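Complement factor MASP-3 (Homo sapiens, PDB 3DEM) binds mannan-binding lectin and ficolins through its CUB1-EGF-CUB2 region and is a serine protease of the complement system. Local coordinates at residues A[10-15]-A[29-34]; A[44-49]-A[80-85]; A[205-210]-A[228-233]. One frame throughout, in Å; residues are numbered along the deposited sequence.

Interaction 1: A[10-15]-A[29-34]; sequences GQIQSP and WNITVP
I12 and W29 face each other across the beta sandwich of the first CUB domain, from the edge strands of its two sheets. Strand 9-13 borders one sheet and strand 25-32 the other. The two short strand segments run nearly antiparallel (165°) with axes 10.3 Å apart, a separation bridged by side chains, while the backbone bonds go to sheet neighbours: I12 pairs with A114 and W29 with I97.

The main interaction is CH-pi. I12 CG2, which chi1 (-67° for CG1) places anti to I12's own backbone N, is directed over the centre of the six-membered ring of W29, only 8° off the ring normal and 3.3 Å from its centroid. The two side chains slide past each other in opposite directions. A beta-branched isoleucine suits this place: CG2 covers the indole while the longer branch goes on alongside it, and the broad flat face of tryptophan gives the methyl a large apolar surface to rest on.

Apolar packing supplies the rest. I12 CD1 lies beside W29 CB and the ring atom CG, 3.8 Å from CB, and extends to I31 CD1 at 4.2 Å. I31, buried, also packs on I97, I39 and Y116, so it lies between both sheets. The exposed Q11 packs on Y146 of the second subunit.

Within these segments the backbone O of Q13 also approaches W29 CZ2 obliquely, at 3.4 Å.

Interaction 2: A[44-49]-A[80-85]; sequences MHFNLE and EQTPGQ. With CA (calcium ion), chain E.
F46 meets P83 because its chi1 of -164° sets CG anti to the backbone N and carries the phenyl from strand 37-47 across to the 80-85 loop. On the loop side, T82 holds OG1 between its backbone N and carbonyl carbon (chi1 57°), which leaves the methyl CG2 beside the backbone N and able to reach the same ring.

The contact is mostly a CH-pi interaction. P83 CD lies over one face of the F46 ring, 3.6 Å from the centroid of that ring and 15° off its normal, with P83 CG close by at 3.7 Å from F46 CD1. Proline fits well here: its CD-H groups, next to the imide nitrogen, are somewhat polarised and so suit an aromatic face, and it is a compact, rigid ring with CG and CD turned to the phenyl. L48 CD1 takes the opposite face, 3.8 Å above the plane of the F46 ring, so the phenyl is clamped between a leucine methyl and a pyrrolidine, both displaced toward its rim. T82 CG2 adds a looser apolar touch, 3.9 Å from F46 CD2.

Three residues on from F46, E49 extends its chain to place OE1 2.4 Å from the calcium ion. D57, D102 and the backbone O of S104 also bind this ion, and two waters are ligands as well. A carboxylate suits the hard cation. Such calcium sites are characteristic of a class of CUB domains, and this one probably helps to shape the surface that binds lectin. E80 OE1 hydrogen-bonds S50 OG, tying the loop to the residue after E49, and H45 stacks on F151 of the second subunit.

F46 also packs on F112 of strand 111-120 and on F71 of strand 67-71; P83 touches F71 too. Those strands belong to different sheets, so strand 37-47 and the loop before strand 88-89 meet where both come together.

Interaction 3: A[205-210]-A[228-233]; sequences VNLQFE and IKIKVG
F209 and L207 project from strand 205-209 toward I228 and I230 of strand 227-232, filling the core of the beta sandwich of the second CUB domain. Each strand is an inner member of its own four-stranded sheet, so the two pairs meet midway between the sheets.

From CB, F209 leaves the backbone pointing toward the facing strand. Its CG lies anti to the carbonyl carbon (chi1 -73°), and the ring carries on into the gap until its far end reaches I228: CE1 is 3.8 Å from I228 CD1, and the terminal CZ is 4.0 Å from that same methyl, which meets the ring obliquely. Phenylalanine and an extended isoleucine reach about equally far, so ring end and methyl meet mid-gap. F213 packs edge-to-face with F209, and A245, P246 and L273 also touch it.

L207 and I230 come together tip to tip. L207 CD1 lies 3.9 Å from I230 CD1 and 4.0 Å from I230 CG2, fitting against both branches of the isoleucine. Isoleucines suit an inner strand, since their branched chains favour extended backbone and still reach across the gap; I230 also touches V256 and I249.

Across these segments the contact is entirely apolar methyl and aromatic carbon, without directional bonds. Cohesion between the sheets here therefore rests on dispersion and on excluding water, while backbone bonds, such as L207 with I249 in the sheet of strand 205-209, hold the strands within a sheet.

In the fold
Interactions 1 and 2 share the first CUB domain, their centres about 17 Å apart, and reach the same sheet through strands 9-13 and 37-47; strands 25-32 and 37-47 are also consecutive in the chain. Interaction 3 lies in the second CUB domain, its centre about 67 Å from that of interaction 1. Interactions 1 and 3 both join two sheets, but 1 uses edge strands and is partly buried, whereas 3 uses inner strands and is buried. Interaction 2, also buried, pairs a strand with a loop and runs on into a calcium site. Aromatic faces receive CH groups in 1 and 2, while 3 relies on plain apolar contact. Only 1 and 2 border the second subunit.

Interaction 1: A[10-15]-A[29-34]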
loop_
_atom_site.group_PDB
_atom_site.type_symbol
_atom_site.label_atom_id
_atom_site.label_comp_id
_atom_site.label_asym_id
_atom_site.label_seq_id
_atom_site.Cartn_x
_atom_site.Cartn_y
_atom_site.Cartn_z
ATOM N N GLY A 10 -10.013 -7.258 9.068
ATOM C CA GLY A 10 -10.831 -7.956 10.054
ATOM C C GLY A 10 -10.047 -8.485 11.234
ATOM O O GLY A 10 -8.826 -8.521 11.203
ATOM N N GLN A 11 -10.764 -8.892 12.278
ATOM C CA GLN A 11 -10.172 -9.476 13.476
ATOM C C GLN A 11 -10.753 -10.857 13.703
ATOM O O GLN A 11 -11.922 -11.103 13.415
ATOM C CB GLN A 11 -10.496 -8.638 14.715
ATOM C CG GLN A 11 -10.019 -7.200 14.692
ATOM C CD GLN A 11 -10.277 -6.490 16.019
ATOM O OE1 GLN A 11 -10.844 -5.395 16.054
ATOM N NE2 GLN A 11 -9.871 -7.121 17.117
ATOM N N ILE A 12 -9.943 -11.754 14.244
ATOM C CA ILE A 12 -10.398 -13.100 14.568
ATOM C C ILE A 12 -9.823 -13.519 15.915
ATOM O O ILE A 12 -8.661 -13.248 16.209
ATOM C CB ILE A 12 -9.957 -14.107 13.492
ATOM C CG1 ILE A 12 -10.676 -13.834 12.171
ATOM C CG2 ILE A 12 -10.236 -15.524 13.935
ATOM C CD1 ILE A 12 -10.049 -14.564 10.999
ATOM N N GLN A 13 -10.646 -14.173 16.727
ATOM C CA GLN A 13 -10.234 -14.676 18.031
ATOM C C GLN A 13 -10.618 -16.136 18.143
ATOM O O GLN A 13 -11.515 -16.604 17.443
ATOM C CB GLN A 13 -10.946 -13.915 19.156
ATOM C CG GLN A 13 -10.855 -12.403 19.072
ATOM C CD GLN A 13 -11.763 -11.716 20.062
ATOM O OE1 GLN A 13 -12.619 -12.350 20.690
ATOM N NE2 GLN A 13 -11.584 -10.409 20.217
ATOM N N SER A 14 -9.949 -16.855 19.037
ATOM C CA SER A 14 -10.353 -18.214 19.375
ATOM C C SER A 14 -11.648 -18.181 20.185
ATOM O O SER A 14 -11.933 -17.193 20.874
ATOM C CB SER A 14 -9.256 -18.901 20.186
ATOM O OG SER A 14 -8.847 -18.073 21.258
ATOM N N PRO A 15 -12.446 -19.256 20.100
ATOM C CA PRO A 15 -13.644 -19.359 20.929
ATOM C C PRO A 15 -13.301 -19.150 22.400
ATOM O O PRO A 15 -12.367 -19.776 22.914
ATOM C CB PRO A 15 -14.107 -20.800 20.705
ATOM C CG PRO A 15 -13.561 -21.174 19.381
ATOM C CD PRO A 15 -12.269 -20.425 19.221
ATOM N N TRP A 29 -12.224 -20.018 9.417
ATOM C CA TRP A 29 -12.567 -18.725 8.835
ATOM C C TRP A 29 -12.020 -18.657 7.421
ATOM O O TRP A 29 -10.822 -18.819 7.217
ATOM C CB TRP A 29 -11.964 -17.577 9.648
ATOM C CG TRP A 29 -12.488 -17.479 11.039
ATOM C CD1 TRP A 29 -13.607 -16.811 11.446
ATOM C CD2 TRP A 29 -11.915 -18.060 12.215
ATOM N NE1 TRP A 29 -13.769 -16.947 12.802
ATOM C CE2 TRP A 29 -12.743 -17.705 13.300
ATOM C CE3 TRP A 29 -10.787 -18.851 12.457
ATOM C CZ2 TRP A 29 -12.477 -18.113 14.608
ATOM C CZ3 TRP A 29 -10.524 -19.251 13.760
ATOM C CH2 TRP A 29 -11.364 -18.881 14.815
ATOM N N ASN A 30 -12.892 -18.417 6.448
ATOM C CA ASN A 30 -12.451 -18.217 5.073
ATOM C C ASN A 30 -12.387 -16.726 4.738
ATOM O O ASN A 30 -13.375 -16.008 4.876
ATOM C CB ASN A 30 -13.358 -18.959 4.087
ATOM C CG ASN A 30 -13.164 -20.470 4.130
ATOM O OD1 ASN A 30 -12.220 -20.969 4.743
ATOM N ND2 ASN A 30 -14.058 -21.204 3.472
ATOM N N ILE A 31 -11.215 -16.266 4.315
ATOM C CA ILE A 31 -11.025 -14.858 3.980
ATOM C C ILE A 31 -10.763 -14.682 2.490
ATOM O O ILE A 31 -9.776 -15.184 1.960
ATOM C CB ILE A 31 -9.847 -14.244 4.754
ATOM C CG1 ILE A 31 -10.010 -14.476 6.258
ATOM C CG2 ILE A 31 -9.727 -12.761 4.448
ATOM C CD1 ILE A 31 -8.759 -14.188 7.046
ATOM N N THR A 32 -11.654 -13.972 1.816
ATOM C CA THR A 32 -11.470 -13.670 0.406
ATOM C C THR A 32 -11.401 -12.163 0.207
ATOM O O THR A 32 -12.221 -11.421 0.742
ATOM C CB THR A 32 -12.608 -14.256 -0.463
ATOM O OG1 THR A 32 -12.666 -15.676 -0.283
ATOM C CG2 THR A 32 -12.375 -13.952 -1.944
ATOM N N VAL A 33 -10.399 -11.718 -0.542
ATOM C CA VAL A 33 -10.297 -10.318 -0.946
ATOM C C VAL A 33 -10.408 -10.215 -2.469
ATOM O O VAL A 33 -10.278 -11.218 -3.172
ATOM C CB VAL A 33 -8.981 -9.663 -0.446
ATOM C CG1 VAL A 33 -8.979 -9.568 1.075
ATOM C CG2 VAL A 33 -7.761 -10.428 -0.950
ATOM N N PRO A 34 -10.661 -9.000 -2.984
ATOM C CA PRO A 34 -10.807 -8.795 -4.421
ATOM C C PRO A 34 -9.531 -9.125 -5.179
ATOM O O PRO A 34 -8.464 -9.243 -4.576
ATOM C CB PRO A 34 -11.101 -7.294 -4.537
ATOM C CG PRO A 34 -11.588 -6.888 -3.196
ATOM C CD PRO A 34 -10.838 -7.747 -2.233
#

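Interaction 2: A[44-49]-A[80-85]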
loop_
_atom_site.group_PDB
_atom_site.type_symbol
_atom_site.label_atom_id
_atom_site.label_comp_id
_atom_site.label_asym_id
_atom_site.label_seq_id
_atom_site.Cartn_x
_atom_site.Cartn_y
_atom_site.Cartn_z
ATOM N N MET A 44 -1.618 -10.881 17.847
ATOM C CA MET A 44 -1.299 -10.025 18.989
ATOM C C MET A 44 -1.205 -10.826 20.282
ATOM O O MET A 44 -0.639 -10.361 21.269
ATOM C CB MET A 44 -2.331 -8.905 19.147
ATOM C CG MET A 44 -2.505 -8.029 17.916
ATOM S SD MET A 44 -0.943 -7.475 17.208
ATOM C CE MET A 44 -0.211 -6.581 18.571
ATOM N N HIS A 45 -1.777 -12.024 20.274
ATOM C CA HIS A 45 -1.728 -12.921 21.426
ATOM C C HIS A 45 -1.823 -14.353 20.919
ATOM O O HIS A 45 -2.620 -14.654 20.036
ATOM C CB HIS A 45 -2.874 -12.620 22.402
ATOM C CG HIS A 45 -2.765 -13.344 23.710
ATOM N ND1 HIS A 45 -3.414 -14.535 23.960
ATOM C CD2 HIS A 45 -2.083 -13.045 24.842
ATOM C CE1 HIS A 45 -3.134 -14.940 25.186
ATOM N NE2 HIS A 45 -2.328 -14.053 25.742
ATOM N N PHE A 46 -1.000 -15.238 21.467
ATOM C CA PHE A 46 -1.022 -16.632 21.050
ATOM C C PHE A 46 -0.616 -17.566 22.185
ATOM O O PHE A 46 0.522 -17.554 22.646
ATOM C CB PHE A 46 -0.130 -16.848 19.828
ATOM C CG PHE A 46 -0.381 -18.145 19.124
ATOM C CD1 PHE A 46 -1.234 -18.201 18.036
ATOM C CD2 PHE A 46 0.225 -19.315 19.559
ATOM C CE1 PHE A 46 -1.471 -19.397 17.388
ATOM C CE2 PHE A 46 -0.011 -20.515 18.917
ATOM C CZ PHE A 46 -0.858 -20.558 17.833
ATOM N N ASN A 47 -1.565 -18.383 22.618
ATOM C CA ASN A 47 -1.391 -19.219 23.799
ATOM C C ASN A 47 -2.068 -20.564 23.582
ATOM O O ASN A 47 -3.246 -20.736 23.898
ATOM C CB ASN A 47 -1.990 -18.522 25.024
ATOM C CG ASN A 47 -1.493 -19.105 26.329
ATOM O OD1 ASN A 47 -2.267 -19.662 27.114
ATOM N ND2 ASN A 47 -0.194 -18.979 26.570
ATOM N N LEU A 48 -1.323 -21.513 23.027
ATOM C CA LEU A 48 -1.871 -22.831 22.729
ATOM C C LEU A 48 -1.051 -23.956 23.344
ATOM O O LEU A 48 0.080 -23.748 23.787
ATOM C CB LEU A 48 -1.971 -23.048 21.218
ATOM C CG LEU A 48 -3.311 -22.768 20.534
ATOM C CD1 LEU A 48 -3.576 -21.275 20.425
ATOM C CD2 LEU A 48 -3.343 -23.421 19.157
ATOM N N GLU A 49 -1.634 -25.150 23.366
ATOM C CA GLU A 49 -0.910 -26.356 23.752
ATOM C C GLU A 49 0.168 -26.663 22.706
ATOM O O GLU A 49 -0.063 -26.497 21.514
ATOM C CB GLU A 49 -1.882 -27.535 23.848
ATOM C CG GLU A 49 -1.272 -28.827 24.375
ATOM C CD GLU A 49 -2.224 -30.008 24.270
ATOM O OE1 GLU A 49 -3.342 -29.832 23.743
ATOM O OE2 GLU A 49 -1.858 -31.115 24.715
ATOM N N GLU A 80 9.808 -22.465 20.113
ATOM C CA GLU A 80 8.430 -22.903 19.904
ATOM C C GLU A 80 7.909 -22.618 18.493
ATOM O O GLU A 80 8.596 -22.001 17.666
ATOM C CB GLU A 80 7.508 -22.258 20.940
ATOM C CG GLU A 80 7.656 -22.828 22.343
ATOM C CD GLU A 80 6.859 -24.102 22.540
ATOM O OE1 GLU A 80 5.845 -24.279 21.832
ATOM O OE2 GLU A 80 7.237 -24.919 23.411
ATOM N N GLN A 81 6.684 -23.076 18.240
ATOM C CA GLN A 81 6.076 -23.030 16.914
ATOM C C GLN A 81 5.008 -21.946 16.870
ATOM O O GLN A 81 4.042 -22.037 16.112
ATOM C CB GLN A 81 5.449 -24.384 16.589
ATOM C CG GLN A 81 6.023 -25.529 17.415
ATOM C CD GLN A 81 5.484 -26.889 17.004
ATOM O OE1 GLN A 81 5.111 -27.702 17.855
ATOM N NE2 GLN A 81 5.442 -27.143 15.694
ATOM N N THR A 82 5.189 -20.924 17.699
ATOM C CA THR A 82 4.279 -19.792 17.736
ATOM C C THR A 82 4.582 -18.841 16.581
ATOM O O THR A 82 5.679 -18.867 16.024
ATOM C CB THR A 82 4.395 -19.043 19.069
ATOM O OG1 THR A 82 5.751 -18.625 19.260
ATOM C CG2 THR A 82 3.996 -19.952 20.213
ATOM N N PRO A 83 3.598 -18.006 16.210
ATOM C CA PRO A 83 3.752 -17.048 15.116
ATOM C C PRO A 83 4.681 -15.884 15.449
ATOM O O PRO A 83 5.322 -15.339 14.550
ATOM C CB PRO A 83 2.316 -16.550 14.881
ATOM C CG PRO A 83 1.613 -16.762 16.173
ATOM C CD PRO A 83 2.250 -17.960 16.811
ATOM N N GLY A 84 4.760 -15.513 16.725
ATOM C CA GLY A 84 5.548 -14.354 17.140
ATOM C C GLY A 84 5.053 -13.073 16.492
ATOM O O GLY A 84 3.847 -12.834 16.410
ATOM N N GLN A 85 5.990 -12.254 16.024
ATOM C CA GLN A 85 5.664 -10.985 15.374
ATOM C C GLN A 85 5.546 -11.179 13.864
ATOM O O GLN A 85 5.351 -10.216 13.115
ATOM C CB GLN A 85 6.747 -9.942 15.658
ATOM C CG GLN A 85 7.194 -9.862 17.109
ATOM C CD GLN A 85 6.281 -8.997 17.957
ATOM O OE1 GLN A 85 6.747 -8.118 18.693
ATOM N NE2 GLN A 85 4.973 -9.235 17.856
HETATM CA CA CA E . -5.783 -29.700 23.732
HETATM O O HOH W 1 -5.381 -28.449 25.576
HETATM O O HOH W 2 -8.331 -29.249 23.575
#

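Interaction 3: A[205-210]-A[228-233]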
loop_
_atom_site.group_PDB
_atom_site.type_symbol
_atom_site.label_atom_id
_atom_site.label_comp_id
_atom_site.label_asym_id
_atom_site.label_seq_id
_atom_site.Cartn_x
_atom_site.Cartn_y
_atom_site.Cartn_z
ATOM N N VAL A 205 14.671 0.920 -59.802
ATOM C CA VAL A 205 15.190 0.973 -58.448
ATOM C C VAL A 205 16.009 -0.256 -58.097
ATOM O O VAL A 205 15.534 -1.385 -58.208
ATOM C CB VAL A 205 14.053 1.119 -57.417
ATOM C CG1 VAL A 205 14.618 1.175 -55.996
ATOM C CG2 VAL A 205 13.225 2.353 -57.722
ATOM N N ASN A 206 17.248 -0.030 -57.673
ATOM C CA ASN A 206 18.067 -1.099 -57.129
ATOM C C ASN A 206 18.107 -0.992 -55.603
ATOM O O ASN A 206 18.238 0.097 -55.047
ATOM C CB ASN A 206 19.471 -1.084 -57.745
ATOM C CG ASN A 206 19.447 -1.227 -59.277
ATOM O OD1 ASN A 206 18.461 -1.699 -59.866
ATOM N ND2 ASN A 206 20.537 -0.818 -59.925
ATOM N N LEU A 207 17.965 -2.127 -54.932
ATOM C CA LEU A 207 17.947 -2.153 -53.475
ATOM C C LEU A 207 19.152 -2.909 -52.966
ATOM O O LEU A 207 19.558 -3.915 -53.542
ATOM C CB LEU A 207 16.681 -2.830 -52.950
ATOM C CG LEU A 207 15.326 -2.245 -53.347
ATOM C CD1 LEU A 207 14.205 -3.171 -52.898
ATOM C CD2 LEU A 207 15.141 -0.851 -52.763
ATOM N N GLN A 208 19.711 -2.427 -51.866
ATOM C CA GLN A 208 20.920 -3.007 -51.321
ATOM C C GLN A 208 20.971 -2.882 -49.798
ATOM O O GLN A 208 21.080 -1.784 -49.262
ATOM C CB GLN A 208 22.118 -2.321 -51.958
ATOM C CG GLN A 208 23.422 -2.714 -51.358
ATOM C CD GLN A 208 24.560 -2.503 -52.318
ATOM O OE1 GLN A 208 24.579 -1.515 -53.073
ATOM N NE2 GLN A 208 25.522 -3.439 -52.315
ATOM N N PHE A 209 20.876 -4.010 -49.103
ATOM C CA PHE A 209 20.952 -4.008 -47.648
ATOM C C PHE A 209 22.384 -3.786 -47.178
ATOM O O PHE A 209 23.352 -4.190 -47.842
ATOM C CB PHE A 209 20.367 -5.302 -47.064
ATOM C CG PHE A 209 18.870 -5.369 -47.148
ATOM C CD1 PHE A 209 18.087 -4.903 -46.099
ATOM C CD2 PHE A 209 18.241 -5.866 -48.284
ATOM C CE1 PHE A 209 16.694 -4.945 -46.173
ATOM C CE2 PHE A 209 16.851 -5.910 -48.368
ATOM C CZ PHE A 209 16.079 -5.449 -47.309
ATOM N N GLU A 210 22.519 -3.120 -46.039
ATOM C CA GLU A 210 23.839 -2.868 -45.477
ATOM C C GLU A 210 23.821 -2.829 -43.951
ATOM O O GLU A 210 22.761 -2.727 -43.333
ATOM C CB GLU A 210 24.425 -1.576 -46.058
ATOM C CG GLU A 210 23.500 -0.393 -45.935
ATOM C CD GLU A 210 23.824 0.749 -46.901
ATOM O OE1 GLU A 210 24.451 0.514 -47.961
ATOM O OE2 GLU A 210 23.431 1.896 -46.602
ATOM N N ILE A 228 10.073 -8.701 -43.764
ATOM C CA ILE A 228 9.983 -7.709 -44.810
ATOM C C ILE A 228 9.365 -8.371 -46.035
ATOM O O ILE A 228 9.736 -9.492 -46.398
ATOM C CB ILE A 228 11.385 -7.198 -45.217
ATOM C CG1 ILE A 228 12.040 -6.426 -44.075
ATOM C CG2 ILE A 228 11.302 -6.321 -46.464
ATOM C CD1 ILE A 228 13.441 -5.947 -44.398
ATOM N N LYS A 229 8.408 -7.683 -46.646
ATOM C CA LYS A 229 7.933 -8.020 -47.973
ATOM C C LYS A 229 8.222 -6.809 -48.856
ATOM O O LYS A 229 8.138 -5.661 -48.405
ATOM C CB LYS A 229 6.428 -8.278 -47.972
ATOM C CG LYS A 229 5.989 -9.612 -47.394
ATOM C CD LYS A 229 4.474 -9.596 -47.147
ATOM C CE LYS A 229 3.928 -10.965 -46.751
ATOM N NZ LYS A 229 2.428 -10.955 -46.644
ATOM N N ILE A 230 8.555 -7.067 -50.110
ATOM C CA ILE A 230 8.830 -5.996 -51.048
ATOM C C ILE A 230 7.989 -6.191 -52.296
ATOM O O ILE A 230 8.186 -7.152 -53.041
ATOM C CB ILE A 230 10.314 -5.956 -51.437
ATOM C CG1 ILE A 230 11.189 -5.765 -50.188
ATOM C CG2 ILE A 230 10.555 -4.866 -52.474
ATOM C CD1 ILE A 230 12.681 -5.800 -50.466
ATOM N N LYS A 231 7.040 -5.286 -52.516
ATOM C CA LYS A 231 6.209 -5.362 -53.706
ATOM C C LYS A 231 6.750 -4.491 -54.835
ATOM O O LYS A 231 6.894 -3.276 -54.690
ATOM C CB LYS A 231 4.750 -4.999 -53.405
ATOM C CG LYS A 231 3.858 -5.096 -54.631
ATOM C CD LYS A 231 2.378 -5.064 -54.288
ATOM C CE LYS A 231 1.540 -5.303 -55.529
ATOM N NZ LYS A 231 0.089 -5.114 -55.286
ATOM N N VAL A 232 7.057 -5.134 -55.953
ATOM C CA VAL A 232 7.472 -4.431 -57.159
ATOM C C VAL A 232 6.651 -4.985 -58.317
ATOM O O VAL A 232 6.601 -6.195 -58.525
ATOM C CB VAL A 232 8.999 -4.556 -57.408
ATOM C CG1 VAL A 232 9.537 -5.860 -56.843
ATOM C CG2 VAL A 232 9.330 -4.420 -58.891
ATOM N N GLY A 233 5.976 -4.099 -59.039
ATOM C CA GLY A 233 5.015 -4.524 -60.053
ATOM C C GLY A 233 3.918 -5.314 -59.370
ATOM O O GLY A 233 3.566 -5.021 -58.228
#